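Local coordinates for protein probable polyketide synthase 1 (PDB 2H84) that probably acts as a polyketide synthase, a hybrid type I/III enzyme whose C-terminal type III domain is this chain, and makes only acylpyrones in vitro, at residues V229-I233 with K279-T284; T240-M244 with G360-A364; I265-E270 with N307-L312; L350-S356 with C368-N372. One frame throughout, in Å; residues are numbered along the deposited sequence.

Contact 1: V229-I233 with K279-T284; sequences VMCSI and KAKLQT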
loop_
_atom_site.group_PDB
_atom_site.type_symbol
_atom_site.label_atom_id
_atom_site.label_comp_id
_atom_site.label_asym_id
_atom_site.label_seq_id
_atom_site.Cartn_x
_atom_site.Cartn_y
_atom_site.Cartn_z
ATOM N N VAL A 229 -0.745 -19.692 12.253
ATOM C CA VAL A 229 -0.021 -19.469 11.017
ATOM C C VAL A 229 1.452 -19.841 11.190
ATOM O O VAL A 229 2.268 -19.061 11.664
ATOM C CB VAL A 229 -0.231 -18.011 10.532
ATOM C CG1 VAL A 229 -0.059 -17.084 11.578
ATOM C CG2 VAL A 229 0.726 -17.656 9.591
ATOM N N MET A 230 1.767 -21.066 10.791
ATOM C CA MET A 230 3.107 -21.604 10.923
ATOM C C MET A 230 4.106 -20.952 9.990
ATOM O O MET A 230 5.205 -20.588 10.401
ATOM C CB MET A 230 3.049 -23.103 10.698
ATOM C CG MET A 230 2.041 -23.763 11.623
ATOM S SD MET A 230 1.792 -25.483 11.247
ATOM C CE MET A 230 3.414 -26.141 11.469
ATOM N N CYS A 231 3.735 -20.809 8.729
ATOM C CA CYS A 231 4.614 -20.155 7.771
ATOM C C CYS A 231 3.835 -19.782 6.523
ATOM O O CYS A 231 2.749 -20.312 6.268
ATOM C CB CYS A 231 5.809 -21.047 7.415
ATOM S SG CYS A 231 5.393 -22.552 6.568
ATOM N N SER A 232 4.374 -18.842 5.761
ATOM C CA SER A 232 3.723 -18.401 4.536
ATOM C C SER A 232 4.774 -17.877 3.587
ATOM O O SER A 232 5.774 -17.312 4.019
ATOM C CB SER A 232 2.698 -17.315 4.843
ATOM O OG SER A 232 3.257 -16.335 5.693
ATOM N N ILE A 233 4.544 -18.074 2.293
ATOM C CA ILE A 233 5.495 -17.649 1.264
ATOM C C ILE A 233 4.806 -16.980 0.086
ATOM O O ILE A 233 3.582 -16.846 0.072
ATOM C CB ILE A 233 6.264 -18.862 0.682
ATOM C CG1 ILE A 233 5.252 -19.888 0.146
ATOM C CG2 ILE A 233 7.157 -19.497 1.747
ATOM C CD1 ILE A 233 5.859 -21.040 -0.608
ATOM N N LYS A 279 8.866 -25.836 4.065
ATOM C CA LYS A 279 9.044 -24.835 5.103
ATOM C C LYS A 279 8.255 -25.268 6.321
ATOM O O LYS A 279 8.670 -25.061 7.462
ATOM C CB LYS A 279 8.540 -23.473 4.629
ATOM C CG LYS A 279 9.647 -22.447 4.559
ATOM C CD LYS A 279 9.435 -21.251 5.469
ATOM C CE LYS A 279 8.615 -20.173 4.833
ATOM N NZ LYS A 279 8.847 -18.814 5.387
ATOM N N ALA A 280 7.109 -25.883 6.068
ATOM C CA ALA A 280 6.259 -26.345 7.142
ATOM C C ALA A 280 6.938 -27.492 7.868
ATOM O O ALA A 280 6.963 -27.522 9.097
ATOM C CB ALA A 280 4.916 -26.789 6.584
ATOM N N LYS A 281 7.508 -28.421 7.099
ATOM C CA LYS A 281 8.180 -29.595 7.660
ATOM C C LYS A 281 9.367 -29.243 8.547
ATOM O O LYS A 281 9.952 -30.115 9.187
ATOM C CB LYS A 281 8.619 -30.538 6.535
ATOM C CG LYS A 281 7.457 -31.221 5.827
ATOM C CD LYS A 281 7.849 -31.708 4.437
ATOM C CE LYS A 281 6.621 -32.078 3.611
ATOM N NZ LYS A 281 6.942 -32.174 2.158
ATOM N N LEU A 282 9.716 -27.963 8.589
ATOM C CA LEU A 282 10.815 -27.508 9.421
ATOM C C LEU A 282 10.347 -27.394 10.863
ATOM O O LEU A 282 11.151 -27.207 11.774
ATOM C CB LEU A 282 11.315 -26.148 8.953
ATOM C CG LEU A 282 12.186 -26.080 7.705
ATOM C CD1 LEU A 282 12.578 -24.638 7.457
ATOM C CD2 LEU A 282 13.421 -26.928 7.898
ATOM N N GLN A 283 9.039 -27.497 11.064
ATOM C CA GLN A 283 8.465 -27.399 12.401
ATOM C C GLN A 283 7.750 -28.701 12.725
ATOM O O GLN A 283 8.049 -29.354 13.720
ATOM C CB GLN A 283 7.483 -26.226 12.463
ATOM C CG GLN A 283 8.043 -24.944 11.854
ATOM C CD GLN A 283 7.012 -23.844 11.722
ATOM O OE1 GLN A 283 7.240 -22.855 11.027
ATOM N NE2 GLN A 283 5.875 -24.006 12.393
ATOM N N THR A 284 6.807 -29.078 11.873
ATOM C CA THR A 284 6.070 -30.314 12.074
ATOM C C THR A 284 6.796 -31.465 11.406
ATOM O O THR A 284 6.409 -31.899 10.325
ATOM C CB THR A 284 4.659 -30.229 11.473
ATOM O OG1 THR A 284 4.071 -31.538 11.401
ATOM C CG2 THR A 284 4.735 -29.635 10.107
#
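Cys-231 of strand 227-236 comes nearest to helix 261-280 at Ala-280, with the two CA atoms 6.4 Å apart. Ala-280 O accepts from both Gln-283 N and Thr-284 N. Cys-231 holds SG between its backbone N and carbonyl carbon (chi1 65°), and this carries the sulfur onto the helix. There SG is 3.8 Å from Lys-279 CB and 4.3 Å from Ala-280 CB. Lys-279 bends at chi2 and again at chi3, and its aliphatic chain follows the strand. Its CE lies 3.5 Å from Ile-233 CG2 and 3.9 Å from Cys-231 CB. The side chains of Ile-233 and Lys-279 lie antiparallel. An alanine in place of Lys-279 would keep CB near the sulfur but remove the rest of the chain, which would probably open a gap beside Ile-233 CG2 and Cys-231 CB. On the other side of Cys-231, Met-230 bends at chi3 (60°), and its CE stops 4.0 Å from Thr-284 CG2. The Gln-283 side chain runs alongside Met-230 in the opposite sense. Thr-284 OG1 is hydrogen-bonded to Tyr-353 OH. Met-230 and Cys-231 both face Phe-369 of strand 364-372. That makes a classic beta bulge, set where helix 261-280 packs on the sheet of the thiolase fold.

Contact 2: T240-M244 with G360-A364; sequences TENAM and GPGLA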
loop_
_atom_site.group_PDB
_atom_site.type_symbol
_atom_site.label_atom_id
_atom_site.label_comp_id
_atom_site.label_asym_id
_atom_site.label_seq_id
_atom_site.Cartn_x
_atom_site.Cartn_y
_atom_site.Cartn_z
ATOM N N THR A 240 5.073 -12.075 -17.315
ATOM C CA THR A 240 3.627 -12.323 -17.224
ATOM C C THR A 240 2.895 -11.121 -16.645
ATOM O O THR A 240 1.742 -11.225 -16.211
ATOM C CB THR A 240 3.290 -13.548 -16.321
ATOM O OG1 THR A 240 3.847 -13.353 -15.016
ATOM C CG2 THR A 240 3.818 -14.830 -16.920
ATOM N N GLU A 241 3.563 -9.976 -16.638
ATOM C CA GLU A 241 2.958 -8.795 -16.073
ATOM C C GLU A 241 1.637 -8.434 -16.741
ATOM O O GLU A 241 0.773 -7.819 -16.111
ATOM C CB GLU A 241 3.945 -7.633 -16.116
ATOM C CG GLU A 241 5.113 -7.858 -15.177
ATOM C CD GLU A 241 6.072 -6.682 -15.107
ATOM O OE1 GLU A 241 7.056 -6.766 -14.341
ATOM O OE2 GLU A 241 5.844 -5.678 -15.814
ATOM N N ASN A 242 1.455 -8.843 -17.993
ATOM C CA ASN A 242 0.221 -8.532 -18.702
ATOM C C ASN A 242 -0.907 -9.543 -18.546
ATOM O O ASN A 242 -1.982 -9.352 -19.103
ATOM C CB ASN A 242 0.485 -8.342 -20.184
ATOM C CG ASN A 242 1.444 -7.215 -20.469
ATOM O OD1 ASN A 242 1.417 -6.157 -19.840
ATOM N ND2 ASN A 242 2.307 -7.440 -21.441
ATOM N N ALA A 243 -0.663 -10.609 -17.788
ATOM C CA ALA A 243 -1.670 -11.634 -17.551
ATOM C C ALA A 243 -2.920 -11.011 -16.943
ATOM O O ALA A 243 -4.046 -11.356 -17.299
ATOM C CB ALA A 243 -1.127 -12.665 -16.634
ATOM N N MET A 244 -2.712 -10.092 -16.010
ATOM C CA MET A 244 -3.813 -9.409 -15.346
ATOM C C MET A 244 -3.600 -7.905 -15.406
ATOM O O MET A 244 -2.595 -7.400 -14.932
ATOM C CB MET A 244 -3.906 -9.840 -13.883
ATOM C CG MET A 244 -4.268 -11.298 -13.690
ATOM S SD MET A 244 -4.299 -11.738 -11.976
ATOM C CE MET A 244 -5.861 -10.907 -11.443
ATOM N N GLY A 360 -2.418 -13.302 -7.922
ATOM C CA GLY A 360 -2.836 -12.019 -8.461
ATOM C C GLY A 360 -1.858 -11.416 -9.425
ATOM O O GLY A 360 -0.970 -12.084 -9.929
ATOM N N PRO A 361 -2.062 -10.133 -9.738
ATOM C CA PRO A 361 -1.185 -9.404 -10.662
ATOM C C PRO A 361 0.344 -9.653 -10.480
ATOM O O PRO A 361 0.785 -9.690 -9.299
ATOM C CB PRO A 361 -1.589 -7.981 -10.392
ATOM C CG PRO A 361 -3.153 -8.184 -10.493
ATOM C CD PRO A 361 -3.409 -9.488 -9.702
ATOM N N GLY A 362 1.070 -9.766 -11.571
ATOM C CA GLY A 362 2.364 -10.010 -11.480
ATOM C C GLY A 362 2.845 -10.910 -12.622
ATOM O O GLY A 362 3.720 -10.331 -13.395
ATOM N N LEU A 363 2.545 -12.192 -12.757
ATOM C CA LEU A 363 1.783 -12.812 -11.818
ATOM C C LEU A 363 2.452 -13.170 -10.491
ATOM O O LEU A 363 3.710 -13.237 -10.346
ATOM C CB LEU A 363 1.256 -14.052 -12.485
ATOM C CG LEU A 363 0.394 -13.787 -13.714
ATOM C CD1 LEU A 363 0.319 -14.930 -14.731
ATOM C CD2 LEU A 363 -0.977 -13.494 -13.159
ATOM N N ALA A 364 1.678 -13.567 -9.487
ATOM C CA ALA A 364 2.237 -13.968 -8.175
ATOM C C ALA A 364 1.386 -14.888 -7.363
ATOM O O ALA A 364 0.188 -14.799 -7.404
ATOM C CB ALA A 364 2.640 -12.683 -7.401
#
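Thr-240 places OG1 between its backbone N and carbonyl carbon (chi1 57°), facing Leu-363. Leu-363 in turn has CG anti to its own carbonyl carbon (chi1 -61°), which brings the branched end against Thr-240 and Ala-243. The two loops are a type I beta turn from Thr-240 to Ala-243 and the Gly-Pro-Gly loop of a beta hairpin. The second loop corresponds to the GFGPG loop of chalcone synthases. Leu-363 N donates to Thr-240 OG1 at 2.9 Å in a nearly straight bond (166° at the hydrogen). The same hydroxyl is also hydrogen-bonded to Phe-237 O. The Leu-363 side chain crosses that of Thr-240 at about a right angle. Its CD1 packs against Ala-243 CB and Thr-240 CB. The peptide bond before Leu-363 is cis. Gly-362 O lies 3.2 Å from Glu-241 CA in a CA-H...O contact. The Glu-241 carboxylate points elsewhere and forms a salt bridge with Lys-136 of the second subunit. Met-244 lies close to Cys-157, the predicted active-site cysteine, with about 4 Å between the nearest side-chain atoms. Met-244 bends at chi3 and crosses the ring of Pro-361, with SD and CE both against Pro-361 CD and SD 3.9 Å from Leu-363 CD2.

Contact 3: I265-E270 with N307-L312; sequences IGSGIE and NIENSL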
loop_
_atom_site.group_PDB
_atom_site.type_symbol
_atom_site.label_atom_id
_atom_site.label_comp_id
_atom_site.label_asym_id
_atom_site.label_seq_id
_atom_site.Cartn_x
_atom_site.Cartn_y
_atom_site.Cartn_z
ATOM N N ILE A 265 -1.741 -21.106 -13.688
ATOM C CA ILE A 265 -1.820 -21.399 -12.255
ATOM C C ILE A 265 -1.695 -22.904 -12.053
ATOM O O ILE A 265 -0.859 -23.373 -11.281
ATOM C CB ILE A 265 -3.142 -20.926 -11.643
ATOM C CG1 ILE A 265 -3.032 -19.443 -11.300
ATOM C CG2 ILE A 265 -3.445 -21.704 -10.362
ATOM C CD1 ILE A 265 -4.299 -18.745 -11.116
ATOM N N GLY A 266 -2.521 -23.670 -12.763
ATOM C CA GLY A 266 -2.477 -25.115 -12.631
ATOM C C GLY A 266 -1.094 -25.684 -12.838
ATOM O O GLY A 266 -0.669 -26.611 -12.141
ATOM N N SER A 267 -0.366 -25.138 -13.801
ATOM C CA SER A 267 0.955 -25.682 -14.067
ATOM C C SER A 267 2.054 -25.270 -13.081
ATOM O O SER A 267 3.096 -25.927 -13.009
ATOM C CB SER A 267 1.389 -25.353 -15.499
ATOM O OG SER A 267 1.552 -23.963 -15.733
ATOM N N GLY A 268 1.830 -24.209 -12.308
ATOM C CA GLY A 268 2.852 -23.788 -11.360
ATOM C C GLY A 268 2.488 -24.018 -9.905
ATOM O O GLY A 268 3.321 -23.877 -9.020
ATOM N N ILE A 269 1.241 -24.402 -9.665
ATOM C CA ILE A 269 0.753 -24.606 -8.318
ATOM C C ILE A 269 1.469 -25.694 -7.508
ATOM O O ILE A 269 1.823 -25.473 -6.350
ATOM C CB ILE A 269 -0.778 -24.869 -8.344
ATOM C CG1 ILE A 269 -1.436 -24.372 -7.054
ATOM C CG2 ILE A 269 -1.085 -26.369 -8.447
ATOM C CD1 ILE A 269 -0.750 -23.163 -6.419
ATOM N N GLU A 270 1.702 -26.859 -8.107
ATOM C CA GLU A 270 2.341 -27.954 -7.384
ATOM C C GLU A 270 3.725 -27.626 -6.869
ATOM O O GLU A 270 4.006 -27.808 -5.696
ATOM C CB GLU A 270 2.430 -29.204 -8.250
ATOM C CG GLU A 270 2.939 -30.420 -7.478
ATOM C CD GLU A 270 3.111 -31.628 -8.364
ATOM O OE1 GLU A 270 2.626 -32.726 -7.988
ATOM O OE2 GLU A 270 3.733 -31.473 -9.442
ATOM N N ASN A 307 -8.671 -26.242 -11.781
ATOM C CA ASN A 307 -7.334 -26.535 -12.294
ATOM C C ASN A 307 -6.419 -26.877 -11.132
ATOM O O ASN A 307 -5.625 -27.805 -11.225
ATOM C CB ASN A 307 -6.755 -25.354 -13.069
ATOM C CG ASN A 307 -7.474 -25.132 -14.356
ATOM O OD1 ASN A 307 -6.920 -24.847 -15.371
ATOM N ND2 ASN A 307 -8.743 -25.273 -14.299
ATOM N N ILE A 308 -6.543 -26.133 -10.032
ATOM C CA ILE A 308 -5.714 -26.371 -8.858
ATOM C C ILE A 308 -6.065 -27.728 -8.278
ATOM O O ILE A 308 -5.169 -28.494 -7.917
ATOM C CB ILE A 308 -5.894 -25.282 -7.798
ATOM C CG1 ILE A 308 -5.210 -23.997 -8.269
ATOM C CG2 ILE A 308 -5.316 -25.739 -6.469
ATOM C CD1 ILE A 308 -5.736 -22.736 -7.611
ATOM N N GLU A 309 -7.358 -28.039 -8.182
ATOM C CA GLU A 309 -7.772 -29.358 -7.666
ATOM C C GLU A 309 -7.224 -30.563 -8.460
ATOM O O GLU A 309 -6.897 -31.613 -7.894
ATOM C CB GLU A 309 -9.300 -29.473 -7.608
ATOM C CG GLU A 309 -9.925 -28.861 -6.370
ATOM C CD GLU A 309 -11.455 -28.857 -6.418
ATOM O OE1 GLU A 309 -12.048 -28.594 -7.440
ATOM O OE2 GLU A 309 -12.155 -29.109 -5.455
ATOM N N ASN A 310 -7.163 -30.416 -9.776
ATOM C CA ASN A 310 -6.654 -31.463 -10.656
ATOM C C ASN A 310 -5.142 -31.599 -10.580
ATOM O O ASN A 310 -4.615 -32.698 -10.557
ATOM C CB ASN A 310 -6.977 -31.138 -12.087
ATOM C CG ASN A 310 -8.388 -31.448 -12.457
ATOM O OD1 ASN A 310 -8.814 -31.045 -13.521
ATOM N ND2 ASN A 310 -9.115 -32.165 -11.618
ATOM N N SER A 311 -4.450 -30.468 -10.596
ATOM C CA SER A 311 -3.005 -30.442 -10.528
ATOM C C SER A 311 -2.458 -31.035 -9.228
ATOM O O SER A 311 -1.477 -31.777 -9.241
ATOM C CB SER A 311 -2.563 -29.003 -10.703
ATOM O OG SER A 311 -1.247 -28.836 -10.251
ATOM N N LEU A 312 -3.091 -30.702 -8.106
ATOM C CA LEU A 312 -2.643 -31.222 -6.824
ATOM C C LEU A 312 -3.344 -32.544 -6.565
ATOM O O LEU A 312 -3.044 -33.252 -5.616
ATOM C CB LEU A 312 -2.883 -30.172 -5.719
ATOM C CG LEU A 312 -2.097 -28.906 -6.033
ATOM C CD1 LEU A 312 -2.377 -27.889 -4.960
ATOM C CD2 LEU A 312 -0.580 -29.184 -6.140
#
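Leu-312, following Ser-311 of helix 302-311, meets Ile-269 and Glu-270 of helix 261-280. From CB the chain runs to CG, which is anti to the carbonyl carbon (chi1 -61°), and this turns the branched end to the neighbouring helix. CG is 3.6 Å from Ile-269 CG2. Both methyl tips, CD1 and CD2, touch Ile-269 CG2, and CD2 is the nearer at 3.7 Å. CD2 also reaches the Glu-270 backbone, 3.4 Å from its CA, and it touches Glu-270 CB. One turn back along its helix, Ile-308 continues the apolar seam. Its CG1 lies 3.6 Å from Ile-265 CG2 and 4.0 Å from Ile-269 CG1. The short helix segments cross at -44° with their axes 8.4 Å apart. The pair lies in a helical layer of the thiolase fold, against one face of the mixed sheet. Ile-265 and Ile-308 both touch Phe-359 of strand 353-360, and Leu-312 touches Phe-295 of strand 294-297. Gly-266 has no side chain, and its CA comes to 5.1 Å from Asn-307 CA. Near it Ser-311 ties the two helices with a hydrogen bond. Ser-311 OG donates to Gly-266 O at 3.0 Å. The hydroxyl approaches in the carbonyl plane, with a C=O...donor angle of 148°. Ser-311 OG also sits beside Ile-269 CG2.

Contact 4: L350-S356 with C368-N372; sequences LPTYSIS and CFLKN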
loop_
_atom_site.group_PDB
_atom_site.type_symbol
_atom_site.label_atom_id
_atom_site.label_comp_id
_atom_site.label_asym_id
_atom_site.label_seq_id
_atom_site.Cartn_x
_atom_site.Cartn_y
_atom_site.Cartn_z
ATOM N N LEU A 350 -12.445 -30.044 10.859
ATOM C CA LEU A 350 -11.237 -29.567 10.228
ATOM C C LEU A 350 -10.007 -30.360 10.542
ATOM O O LEU A 350 -9.679 -30.520 11.759
ATOM C CB LEU A 350 -10.967 -28.093 10.593
ATOM C CG LEU A 350 -11.722 -27.011 9.806
ATOM C CD1 LEU A 350 -11.677 -25.723 10.553
ATOM C CD2 LEU A 350 -11.126 -26.828 8.449
ATOM N N PRO A 351 -9.290 -30.841 9.495
ATOM C CA PRO A 351 -8.064 -31.639 9.574
ATOM C C PRO A 351 -7.089 -31.007 10.618
ATOM O O PRO A 351 -7.436 -30.045 11.330
ATOM C CB PRO A 351 -7.383 -31.489 8.205
ATOM C CG PRO A 351 -8.415 -30.819 7.329
ATOM C CD PRO A 351 -9.493 -30.279 8.197
ATOM N N THR A 352 -5.809 -31.400 10.662
ATOM C CA THR A 352 -4.965 -30.765 11.652
ATOM C C THR A 352 -4.286 -29.566 11.018
ATOM O O THR A 352 -3.864 -28.640 11.720
ATOM C CB THR A 352 -3.989 -31.731 12.243
ATOM O OG1 THR A 352 -4.738 -32.751 12.907
ATOM C CG2 THR A 352 -3.144 -31.037 13.237
ATOM N N TYR A 353 -4.285 -29.539 9.690
ATOM C CA TYR A 353 -3.644 -28.466 8.948
ATOM C C TYR A 353 -4.436 -27.920 7.758
ATOM O O TYR A 353 -5.352 -28.573 7.259
ATOM C CB TYR A 353 -2.289 -28.958 8.450
ATOM C CG TYR A 353 -1.292 -29.297 9.527
ATOM C CD1 TYR A 353 -0.815 -28.310 10.383
ATOM C CD2 TYR A 353 -0.815 -30.604 9.692
ATOM C CE1 TYR A 353 0.106 -28.600 11.372
ATOM C CE2 TYR A 353 0.115 -30.908 10.690
ATOM C CZ TYR A 353 0.568 -29.895 11.523
ATOM O OH TYR A 353 1.498 -30.185 12.493
ATOM N N SER A 354 -4.035 -26.740 7.279
ATOM C CA SER A 354 -4.682 -26.098 6.126
ATOM C C SER A 354 -3.674 -25.413 5.226
ATOM O O SER A 354 -2.677 -24.869 5.701
ATOM C CB SER A 354 -5.718 -25.053 6.561
ATOM O OG SER A 354 -6.807 -25.646 7.240
ATOM N N ILE A 355 -3.924 -25.470 3.922
ATOM C CA ILE A 355 -3.061 -24.805 2.960
ATOM C C ILE A 355 -3.905 -23.693 2.341
ATOM O O ILE A 355 -5.024 -23.942 1.869
ATOM C CB ILE A 355 -2.578 -25.769 1.844
ATOM C CG1 ILE A 355 -1.700 -26.874 2.452
ATOM C CG2 ILE A 355 -1.796 -24.981 0.773
ATOM C CD1 ILE A 355 -1.191 -27.900 1.446
ATOM N N SER A 356 -3.396 -22.465 2.385
ATOM C CA SER A 356 -4.118 -21.354 1.787
ATOM C C SER A 356 -3.350 -20.813 0.592
ATOM O O SER A 356 -2.139 -20.584 0.646
ATOM C CB SER A 356 -4.358 -20.238 2.789
ATOM O OG SER A 356 -5.264 -19.306 2.237
ATOM N N CYS A 368 0.113 -20.024 2.410
ATOM C CA CYS A 368 0.239 -20.019 3.845
ATOM C C CYS A 368 -0.158 -21.386 4.396
ATOM O O CYS A 368 -1.118 -21.996 3.928
ATOM C CB CYS A 368 -0.651 -18.933 4.426
ATOM S SG CYS A 368 -0.302 -18.584 6.128
ATOM N N PHE A 369 0.593 -21.860 5.385
ATOM C CA PHE A 369 0.335 -23.153 5.986
ATOM C C PHE A 369 -0.135 -22.912 7.393
ATOM O O PHE A 369 0.619 -22.418 8.237
ATOM C CB PHE A 369 1.610 -23.997 5.953
ATOM C CG PHE A 369 1.413 -25.423 6.382
ATOM C CD1 PHE A 369 1.530 -25.773 7.716
ATOM C CD2 PHE A 369 1.098 -26.416 5.452
ATOM C CE1 PHE A 369 1.330 -27.084 8.128
ATOM C CE2 PHE A 369 0.890 -27.747 5.857
ATOM C CZ PHE A 369 1.008 -28.076 7.198
ATOM N N LEU A 370 -1.400 -23.246 7.647
ATOM C CA LEU A 370 -1.988 -23.055 8.985
ATOM C C LEU A 370 -2.350 -24.325 9.746
ATOM O O LEU A 370 -2.549 -25.379 9.164
ATOM C CB LEU A 370 -3.252 -22.221 8.875
ATOM C CG LEU A 370 -3.214 -20.891 8.153
ATOM C CD1 LEU A 370 -3.950 -21.048 6.841
ATOM C CD2 LEU A 370 -3.874 -19.814 8.999
ATOM N N LYS A 371 -2.456 -24.188 11.062
ATOM C CA LYS A 371 -2.826 -25.289 11.936
ATOM C C LYS A 371 -4.159 -24.906 12.576
ATOM O O LYS A 371 -4.240 -23.950 13.345
ATOM C CB LYS A 371 -1.755 -25.519 13.018
ATOM C CG LYS A 371 -2.217 -26.401 14.165
ATOM C CD LYS A 371 -1.086 -27.284 14.639
ATOM C CE LYS A 371 -1.403 -27.952 15.960
ATOM N NZ LYS A 371 -0.155 -28.199 16.732
ATOM N N ASN A 372 -5.205 -25.628 12.195
ATOM C CA ASN A 372 -6.549 -25.385 12.675
ATOM C C ASN A 372 -6.609 -25.606 14.176
ATOM O O ASN A 372 -6.660 -26.744 14.640
ATOM C CB ASN A 372 -7.515 -26.320 11.937
ATOM C CG ASN A 372 -7.319 -26.283 10.429
ATOM O OD1 ASN A 372 -7.479 -27.291 9.741
ATOM N ND2 ASN A 372 -6.966 -25.108 9.909
#
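Ser-354 and Leu-370 form a hydrogen-bonded pair in the antiparallel beta hairpin of strands 353-360 and 364-372. Ser-354 N donates to Leu-370 O, and Leu-370 N donates back to Ser-354 O, both at 2.8 Å. Ser-356 and Cys-368 make the next such pair. Between these pairs Ile-355 faces Phe-369 in a non-hydrogen-bonded pair. On the same side of the sheet, the rings of Tyr-353 and Phe-369 meet obliquely, with centroids 5.0 Å apart and planes at 39°. Phe-369 CZ lies over a face of the Tyr-353 ring, while Leu-370 O sits at its edge, in plane. The phenylalanine ring gets there because its CG is anti to the backbone N (chi1 -172°). With an alanine in place of Tyr-353, the Phe-369 ring would probably be freer to turn, and Thr-284 OG1 would lose the tyrosine hydroxyl as a hydrogen-bond partner. Farther out, backbone hydrogen bonds join Phe-369 to Cys-231 of strand 227-236 and Ile-355 to strand 294-297, while Ser-356 OG is hydrogen-bonded to Leu-296 O. Leu-276 of helix 261-280 packs on Ile-355. At the open end of the hairpin Asn-372 N makes a weak hydrogen bond to Thr-352 O at 3.3 Å.

Overall arrangement
All four contacts fall in the C-terminal half of the type III synthase domain. Contacts 1 and 4 touch, with centres 10 Å apart, because strands 227-236 and 364-372 are neighbours in the mixed sheet. Contacts 1 and 3 share helix 261-280, with centres 20 Å apart. Contact 2 closes the other end of the hairpin used by contact 4, with centres 27 Å apart, and lies near the predicted active-site cysteine and the second subunit. Along the chain, contact 3 is nested inside the loop closed by contact 2, while contacts 1 and 3 each end before contact 4 begins. The hairpin thus runs from the loops near that cysteine to the far end of its strands, where contacts 1 and 4 lie.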